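Local coordinates for prophage pi2 protein 01, integrase (Lactococcus lactis, PDB 3LYS) that probably binds DNA as part of a phage integrase (tyrosine recombinase), of which this chain is the helical N-terminal core-binding domain, at residues A[38-42]-A[62-67]; A[56-60]-A[75-79]. The protein carries 1 engineered substitution. All blocks are in the same frame, centred on the assembly; numbering follows the deposited sequence.

Both contacts use helix 53-64, contact 1 at its C-terminal end against the last turn of helix 26-42, contact 2 further back along it against the middle of helix 69-88. Their centres lie about 9 Å apart. Contact 1 is an aromatic cluster near the surface, about 11 Å from the centre of the chain; contact 2 is buried, about 5 Å from that centre. Phe75 joins the two: its CZ lies 3.4 Å from Leu39 CD1, its CE1 lies 3.9 Å from Tyr38 CB, and its ring lies nearly parallel to that of Phe63. Three of the four helices of the core-binding domain are thereby packed together.

Contact 1: residues A[38-42]-A[62-67]; sequences YLKTY and KFAETH
Tyr42 OH is gripped from the far segment by two side chains. His67 NE2 donates to it at 3.0 Å, with the hydroxyl lying in the imidazole plane but the bond bent to 136° at the hydrogen; Thr66 OG1 adds a weak hydrogen bond. These bonds tie the end of helix 26-42 to the loop that follows helix 53-64. Behind the hydroxyl, the Tyr42 ring offers one face to Phe63: CD2 of the phenylalanine lies 3.4 Å from Tyr42 CE2, towards the ring's rim, and Phe63 CB makes a CH-pi contact over the same ring. The two ring planes are obliquely inclined. Lys62 CG reaches the edge of Tyr42, while the bent lysine chain turns away and its NZ forms a salt bridge with Glu65 OE2 at 3.0 Å.

One turn earlier on helix 26-42, Tyr38 completes an aromatic cluster with Tyr42, Phe63 and His67, packed where helix 26-42 meets the end of helix 53-64 and the loop after it, in the SAM-like integrase domain. Phe63 directs its edge at the Tyr38 face in a T-shaped pair, planes at 83° and centroids 4.8 Å apart, with CE2 over the middle of the phenol. Phe63 reaches both tyrosines because its ring swings away from the backbone N (chi1 -178°), CD2 going to Tyr42 and CE2 to Tyr38. His67 CD2 covers one Phe63 face, 3.3 Å above its plane, and His67 CE1 lies 3.6 Å from Tyr38 OH. Tyr38 also touches Ser71 and Phe75 of helix 69-88.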
ATOM      1  N   TYR A  38       5.884   1.562   6.897  1.00 36.41           N
ATOM      2  CA  TYR A  38       6.648   1.450   5.659  1.00 35.87           C
ATOM      3  C   TYR A  38       6.211   2.533   4.694  1.00 34.20           C
ATOM      4  O   TYR A  38       7.027   3.276   4.158  1.00 34.14           O
ATOM      5  CB  TYR A  38       6.409   0.083   5.016  1.00 32.41           C
ATOM      6  CG  TYR A  38       7.171  -1.053   5.649  1.00 29.25           C
ATOM      7  CD1 TYR A  38       6.675  -2.339   5.609  1.00 29.17           C
ATOM      8  CD2 TYR A  38       8.418  -0.853   6.240  1.00 32.34           C
ATOM      9  CE1 TYR A  38       7.391  -3.404   6.126  1.00 25.36           C
ATOM     10  CE2 TYR A  38       9.148  -1.923   6.762  1.00 28.55           C
ATOM     11  CZ  TYR A  38       8.612  -3.202   6.691  1.00 26.25           C
ATOM     12  OH  TYR A  38       9.308  -4.296   7.148  1.00 31.10           O
ATOM     13  N   LEU A  39       4.907   2.612   4.482  1.00 32.28           N
ATOM     14  CA  LEU A  39       4.355   3.602   3.585  1.00 31.28           C
ATOM     15  C   LEU A  39       4.856   5.007   3.922  1.00 30.15           C
ATOM     16  O   LEU A  39       5.241   5.755   3.036  1.00 33.01           O
ATOM     17  CB  LEU A  39       2.830   3.548   3.641  1.00 28.40           C
ATOM     18  CG  LEU A  39       2.074   3.674   2.324  1.00 26.69           C
ATOM     19  CD1 LEU A  39       2.601   2.695   1.303  1.00 27.87           C
ATOM     20  CD2 LEU A  39       0.604   3.425   2.577  1.00 34.05           C
ATOM     21  N   LYS A  40       4.879   5.364   5.199  1.00 31.75           N
ATOM     22  CA  LYS A  40       5.324   6.696   5.581  1.00 34.62           C
ATOM     23  C   LYS A  40       6.767   6.956   5.193  1.00 35.45           C
ATOM     24  O   LYS A  40       7.153   8.086   4.878  1.00 36.01           O
ATOM     25  CB  LYS A  40       5.137   6.913   7.088  1.00 31.91           C
ATOM     26  CG  LYS A  40       3.695   6.923   7.554  1.00 25.00           C
ATOM     27  CD  LYS A  40       3.620   7.307   9.014  1.00 23.85           C
ATOM     28  CE  LYS A  40       2.181   7.349   9.505  1.00 36.24           C
ATOM     29  NZ  LYS A  40       2.097   7.671  10.961  1.00 41.39           N
ATOM     30  N   THR A  41       7.561   5.895   5.214  1.00 39.87           N
ATOM     31  CA  THR A  41       8.986   5.966   4.876  1.00 42.01           C
ATOM     32  C   THR A  41       9.199   6.053   3.357  1.00 43.42           C
ATOM     33  O   THR A  41       9.499   7.116   2.822  1.00 45.32           O
ATOM     34  CB  THR A  41       9.728   4.719   5.405  1.00 42.30           C
ATOM     35  OG1 THR A  41       9.485   4.581   6.810  1.00 42.07           O
ATOM     36  CG2 THR A  41      11.208   4.849   5.168  1.00 38.83           C
ATOM     37  N   TYR A  42       9.032   4.924   2.676  1.00 40.25           N
ATOM     38  CA  TYR A  42       9.216   4.857   1.239  1.00 36.07           C
ATOM     39  C   TYR A  42       8.371   5.812   0.416  1.00 36.76           C
ATOM     40  O   TYR A  42       8.774   6.225  -0.669  1.00 39.67           O
ATOM     41  CB  TYR A  42       8.984   3.436   0.772  1.00 30.11           C
ATOM     42  CG  TYR A  42      10.029   2.507   1.296  1.00 31.64           C
ATOM     43  CD1 TYR A  42      11.164   2.226   0.553  1.00 30.31           C
ATOM     44  CD2 TYR A  42       9.896   1.920   2.541  1.00 31.89           C
ATOM     45  CE1 TYR A  42      12.137   1.380   1.032  1.00 37.51           C
ATOM     46  CE2 TYR A  42      10.865   1.073   3.033  1.00 38.00           C
ATOM     47  CZ  TYR A  42      11.982   0.804   2.273  1.00 38.57           C
ATOM     48  OH  TYR A  42      12.943  -0.059   2.732  1.00 46.76           O
ATOM     49  N   LYS A  62      12.673  -0.273  -4.718  1.00 30.54           N
ATOM     50  CA  LYS A  62      13.528   0.289  -3.678  1.00 29.09           C
ATOM     51  C   LYS A  62      13.347  -0.513  -2.386  1.00 27.70           C
ATOM     52  O   LYS A  62      14.306  -0.805  -1.677  1.00 25.89           O
ATOM     53  CB  LYS A  62      13.172   1.774  -3.470  1.00 29.55           C
ATOM     54  CG  LYS A  62      13.941   2.532  -2.375  1.00 30.23           C
ATOM     55  CD  LYS A  62      15.449   2.505  -2.594  1.00 33.43           C
ATOM     56  CE  LYS A  62      15.847   3.048  -3.968  1.00 36.03           C
ATOM     57  NZ  LYS A  62      17.306   2.873  -4.257  1.00 31.50           N
ATOM     58  N   PHE A  63      12.112  -0.894  -2.099  1.00 29.50           N
ATOM     59  CA  PHE A  63      11.807  -1.649  -0.894  1.00 31.47           C
ATOM     60  C   PHE A  63      12.417  -3.051  -0.927  1.00 31.62           C
ATOM     61  O   PHE A  63      12.944  -3.540   0.074  1.00 27.88           O
ATOM     62  CB  PHE A  63      10.281  -1.722  -0.738  1.00 30.12           C
ATOM     63  CG  PHE A  63       9.818  -2.432   0.507  1.00 33.46           C
ATOM     64  CD1 PHE A  63       9.757  -3.832   0.559  1.00 32.45           C
ATOM     65  CD2 PHE A  63       9.442  -1.705   1.630  1.00 28.26           C
ATOM     66  CE1 PHE A  63       9.330  -4.492   1.715  1.00 28.51           C
ATOM     67  CE2 PHE A  63       9.016  -2.359   2.782  1.00 28.51           C
ATOM     68  CZ  PHE A  63       8.961  -3.759   2.823  1.00 25.68           C
ATOM     69  N   ALA A  64      12.352  -3.687  -2.088  1.00 32.92           N
ATOM     70  CA  ALA A  64      12.865  -5.040  -2.233  1.00 39.35           C
ATOM     71  C   ALA A  64      14.368  -5.179  -2.020  1.00 41.74           C
ATOM     72  O   ALA A  64      14.854  -6.266  -1.697  1.00 45.04           O
ATOM     73  CB  ALA A  64      12.489  -5.589  -3.591  1.00 36.80           C
ATOM     74  N   GLU A  65      15.111  -4.092  -2.193  1.00 38.43           N
ATOM     75  CA  GLU A  65      16.547  -4.179  -2.023  1.00 36.41           C
ATOM     76  C   GLU A  65      17.000  -4.072  -0.570  1.00 37.89           C
ATOM     77  O   GLU A  65      18.165  -3.799  -0.302  1.00 39.00           O
ATOM     78  CB  GLU A  65      17.245  -3.128  -2.890  1.00 34.37           C
ATOM     79  CG  GLU A  65      16.730  -1.721  -2.707  1.00 34.33           C
ATOM     80  CD  GLU A  65      17.398  -0.706  -3.635  1.00 33.35           C
ATOM     81  OE1 GLU A  65      17.225  -0.806  -4.866  1.00 26.18           O
ATOM     82  OE2 GLU A  65      18.101   0.189  -3.128  1.00 35.19           O
ATOM     83  N   THR A  66      16.084  -4.304   0.367  1.00 37.12           N
ATOM     84  CA  THR A  66      16.406  -4.259   1.796  1.00 37.33           C
ATOM     85  C   THR A  66      15.406  -5.092   2.580  1.00 37.04           C
ATOM     86  O   THR A  66      15.381  -5.055   3.807  1.00 35.23           O
ATOM     87  CB  THR A  66      16.377  -2.804   2.370  1.00 38.35           C
ATOM     88  OG1 THR A  66      15.339  -2.043   1.731  1.00 43.95           O
ATOM     89  CG2 THR A  66      17.720  -2.116   2.181  1.00 34.55           C
ATOM     90  N   HIS A  67      14.584  -5.845   1.860  1.00 36.03           N
ATOM     91  CA  HIS A  67      13.573  -6.683   2.487  1.00 39.27           C
ATOM     92  C   HIS A  67      13.442  -7.986   1.730  1.00 42.60           C
ATOM     93  O   HIS A  67      13.727  -8.046   0.531  1.00 43.34           O
ATOM     94  CB  HIS A  67      12.232  -5.961   2.480  1.00 42.19           C
ATOM     95  CG  HIS A  67      12.230  -4.706   3.284  1.00 43.38           C
ATOM     96  ND1 HIS A  67      12.069  -4.707   4.653  1.00 45.13           N
ATOM     97  CD2 HIS A  67      12.441  -3.417   2.930  1.00 41.75           C
ATOM     98  CE1 HIS A  67      12.185  -3.472   5.108  1.00 42.32           C
ATOM     99  NE2 HIS A  67      12.411  -2.670   4.084  1.00 43.25           N
TER

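Contact 2: residues A[56-60]-A[75-79]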
ATOM      1  N   TYR A  56       4.749   3.319  -8.232  1.00 24.58           N
ATOM      2  CA  TYR A  56       4.531   2.218  -7.320  1.00 27.41           C
ATOM      3  C   TYR A  56       5.539   1.103  -7.513  1.00 28.41           C
ATOM      4  O   TYR A  56       6.133   0.621  -6.549  1.00 25.74           O
ATOM      5  CB  TYR A  56       3.096   1.695  -7.466  1.00 23.31           C
ATOM      6  CG  TYR A  56       2.748   0.591  -6.498  1.00 26.70           C
ATOM      7  CD1 TYR A  56       2.593  -0.726  -6.941  1.00 29.54           C
ATOM      8  CD2 TYR A  56       2.630   0.841  -5.134  1.00 23.72           C
ATOM      9  CE1 TYR A  56       2.336  -1.770  -6.052  1.00 27.22           C
ATOM     10  CE2 TYR A  56       2.379  -0.197  -4.234  1.00 27.69           C
ATOM     11  CZ  TYR A  56       2.235  -1.499  -4.701  1.00 28.14           C
ATOM     12  OH  TYR A  56       2.043  -2.526  -3.807  1.00 30.14           O
ATOM     13  N   GLN A  57       5.743   0.693  -8.759  1.00 31.82           N
ATOM     14  CA  GLN A  57       6.702  -0.377  -9.052  1.00 31.65           C
ATOM     15  C   GLN A  57       8.096   0.027  -8.566  1.00 30.57           C
ATOM     16  O   GLN A  57       8.843  -0.779  -8.010  1.00 30.70           O
ATOM     17  CB  GLN A  57       6.716  -0.650 -10.562  1.00 29.45           C
ATOM     18  CG  GLN A  57       7.519  -1.879 -10.979  1.00 25.12           C
ATOM     19  CD  GLN A  57       7.206  -3.101 -10.128  1.00 21.70           C
ATOM     20  OE1 GLN A  57       7.987  -3.473  -9.255  1.00 20.66           O
ATOM     21  NE2 GLN A  57       6.058  -3.720 -10.372  1.00 18.96           N
ATOM     22  N   ARG A  58       8.428   1.294  -8.777  1.00 29.27           N
ATOM     23  CA  ARG A  58       9.713   1.826  -8.362  1.00 28.76           C
ATOM     24  C   ARG A  58       9.822   1.829  -6.826  1.00 27.41           C
ATOM     25  O   ARG A  58      10.835   1.409  -6.284  1.00 26.95           O
ATOM     26  CB  ARG A  58       9.866   3.233  -8.937  1.00 37.79           C
ATOM     27  CG  ARG A  58      11.284   3.761  -8.989  1.00 45.25           C
ATOM     28  CD  ARG A  58      11.365   4.950  -9.943  1.00 48.98           C
ATOM     29  NE  ARG A  58      11.051   4.599 -11.326  1.00 48.44           N
ATOM     30  CZ  ARG A  58      10.075   5.094 -12.081  1.00 47.84           C
ATOM     31  NH1 ARG A  58       9.963   4.644 -13.317  1.00 48.83           N
ATOM     32  NH2 ARG A  58       9.215   6.003 -11.631  1.00 46.41           N
ATOM     33  N   ALA A  59       8.780   2.308  -6.137  1.00 25.57           N
ATOM     34  CA  ALA A  59       8.758   2.325  -4.677  1.00 20.23           C
ATOM     35  C   ALA A  59       8.918   0.877  -4.222  1.00 23.47           C
ATOM     36  O   ALA A  59       9.674   0.575  -3.303  1.00 26.14           O
ATOM     37  CB  ALA A  59       7.441   2.892  -4.156  1.00  3.82           C
ATOM     38  N   LEU A  60       8.207  -0.023  -4.887  1.00 23.65           N
ATOM     39  CA  LEU A  60       8.269  -1.425  -4.556  1.00 23.49           C
ATOM     40  C   LEU A  60       9.668  -1.972  -4.754  1.00 26.56           C
ATOM     41  O   LEU A  60      10.136  -2.759  -3.938  1.00 29.19           O
ATOM     42  CB  LEU A  60       7.275  -2.199  -5.408  1.00 26.16           C
ATOM     43  CG  LEU A  60       6.148  -2.902  -4.644  1.00 26.20           C
ATOM     44  CD1 LEU A  60       5.376  -1.923  -3.802  1.00 28.91           C
ATOM     45  CD2 LEU A  60       5.229  -3.576  -5.629  1.00 25.09           C
ATOM     46  N   PHE A  75       3.708  -6.267   1.985  1.00 26.02           N
ATOM     47  CA  PHE A  75       3.516  -4.828   1.857  1.00 23.00           C
ATOM     48  C   PHE A  75       2.569  -4.545   0.694  1.00 24.44           C
ATOM     49  O   PHE A  75       1.510  -3.941   0.863  1.00 16.13           O
ATOM     50  CB  PHE A  75       4.846  -4.153   1.584  1.00 20.59           C
ATOM     51  CG  PHE A  75       4.723  -2.706   1.260  1.00 19.61           C
ATOM     52  CD1 PHE A  75       4.242  -1.817   2.191  1.00 24.67           C
ATOM     53  CD2 PHE A  75       5.101  -2.221   0.019  1.00 20.44           C
ATOM     54  CE1 PHE A  75       4.141  -0.463   1.891  1.00 29.61           C
ATOM     55  CE2 PHE A  75       4.999  -0.867  -0.279  1.00 21.92           C
ATOM     56  CZ  PHE A  75       4.524   0.007   0.650  1.00 19.65           C
ATOM     57  N   HIS A  76       2.976  -4.998  -0.488  1.00 25.39           N
ATOM     58  CA  HIS A  76       2.202  -4.810  -1.707  1.00 27.13           C
ATOM     59  C   HIS A  76       0.749  -5.241  -1.512  1.00 27.19           C
ATOM     60  O   HIS A  76      -0.174  -4.419  -1.561  1.00 27.61           O
ATOM     61  CB  HIS A  76       2.838  -5.599  -2.855  1.00 23.14           C
ATOM     62  CG  HIS A  76       1.979  -5.681  -4.077  1.00 25.68           C
ATOM     63  ND1 HIS A  76       1.581  -4.567  -4.778  1.00 26.77           N
ATOM     64  CD2 HIS A  76       1.459  -6.745  -4.737  1.00 27.17           C
ATOM     65  CE1 HIS A  76       0.855  -4.937  -5.820  1.00 30.04           C
ATOM     66  NE2 HIS A  76       0.767  -6.254  -5.816  1.00 28.75           N
ATOM     67  N   THR A  77       0.547  -6.528  -1.282  1.00 24.51           N
ATOM     68  CA  THR A  77      -0.794  -7.034  -1.086  1.00 25.46           C
ATOM     69  C   THR A  77      -1.667  -6.115  -0.207  1.00 25.26           C
ATOM     70  O   THR A  77      -2.740  -5.690  -0.633  1.00 22.77           O
ATOM     71  CB  THR A  77      -0.740  -8.465  -0.511  1.00 26.87           C
ATOM     72  OG1 THR A  77      -1.998  -8.789   0.090  1.00 28.87           O
ATOM     73  CG2 THR A  77       0.360  -8.579   0.497  1.00 30.59           C
ATOM     74  N   ARG A  78      -1.198  -5.783   0.996  1.00 25.25           N
ATOM     75  CA  ARG A  78      -1.960  -4.915   1.892  1.00 24.14           C
ATOM     76  C   ARG A  78      -2.263  -3.543   1.278  1.00 23.34           C
ATOM     77  O   ARG A  78      -3.379  -3.045   1.378  1.00 22.50           O
ATOM     78  CB  ARG A  78      -1.231  -4.751   3.238  1.00 30.48           C
ATOM     79  CG  ARG A  78      -1.392  -5.964   4.175  1.00 33.25           C
ATOM     80  CD  ARG A  78      -0.897  -5.703   5.597  1.00 33.50           C
ATOM     81  NE  ARG A  78       0.535  -5.931   5.768  1.00 40.21           N
ATOM     82  CZ  ARG A  78       1.133  -7.112   5.627  1.00 41.77           C
ATOM     83  NH1 ARG A  78       2.448  -7.228   5.802  1.00 39.11           N
ATOM     84  NH2 ARG A  78       0.419  -8.181   5.302  1.00 42.21           N
ATOM     85  N   VAL A  79      -1.284  -2.928   0.635  1.00 25.71           N
ATOM     86  CA  VAL A  79      -1.529  -1.637   0.023  1.00 26.05           C
ATOM     87  C   VAL A  79      -2.564  -1.794  -1.072  1.00 27.60           C
ATOM     88  O   VAL A  79      -3.456  -0.968  -1.245  1.00 26.44           O
ATOM     89  CB  VAL A  79      -0.270  -1.076  -0.624  1.00 27.22           C
ATOM     90  CG1 VAL A  79      -0.584   0.269  -1.255  1.00 27.58           C
ATOM     91  CG2 VAL A  79       0.845  -0.955   0.403  1.00 23.83           C
TER
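Tyr56 and His76 meet at their edges and do not stack: their planes are inclined at 40° and their centroids lie 5.3 Å apart. Tyr56 OH and His76 ND1 are modelled as a very short hydrogen bond, at 2.3 Å, a length that is doubtful at this resolution. ND1 lies at the edge of the phenol, near its plane, and the hydroxyl likewise lies near the imidazole plane. Their chi1 values (-177° for Tyr56, 169° for His76) turn both rings away from their own backbone N and in between the helices, where the side chains run roughly perpendicular to each other.

The pair lies in the interior of the helical core-binding domain, where segments 56-60 and 75-79, of the consecutive helices 53-64 and 69-88, run roughly antiparallel. The axes of the two segments come no closer than 12.0 Å, a separation bridged by these long side chains. One turn on from Tyr56, Leu60 divides its two methyls between neighbours: CD1 meets the edge of the Phe75 ring, 3.7 Å from CE2, while CD2 lies 3.9 Å from His76 ND1. The same CD1 covers one face of Tyr56. Val79 adds an apolar contact, its CG1 4.2 Å from Tyr56 CE2, and its CG2 lies over a Phe75 face, towards the rim. Beyond the helix pair, Thr97 touches both Tyr56 and His76, and Thr35 of helix 26-42 packs on Phe75 and Val79.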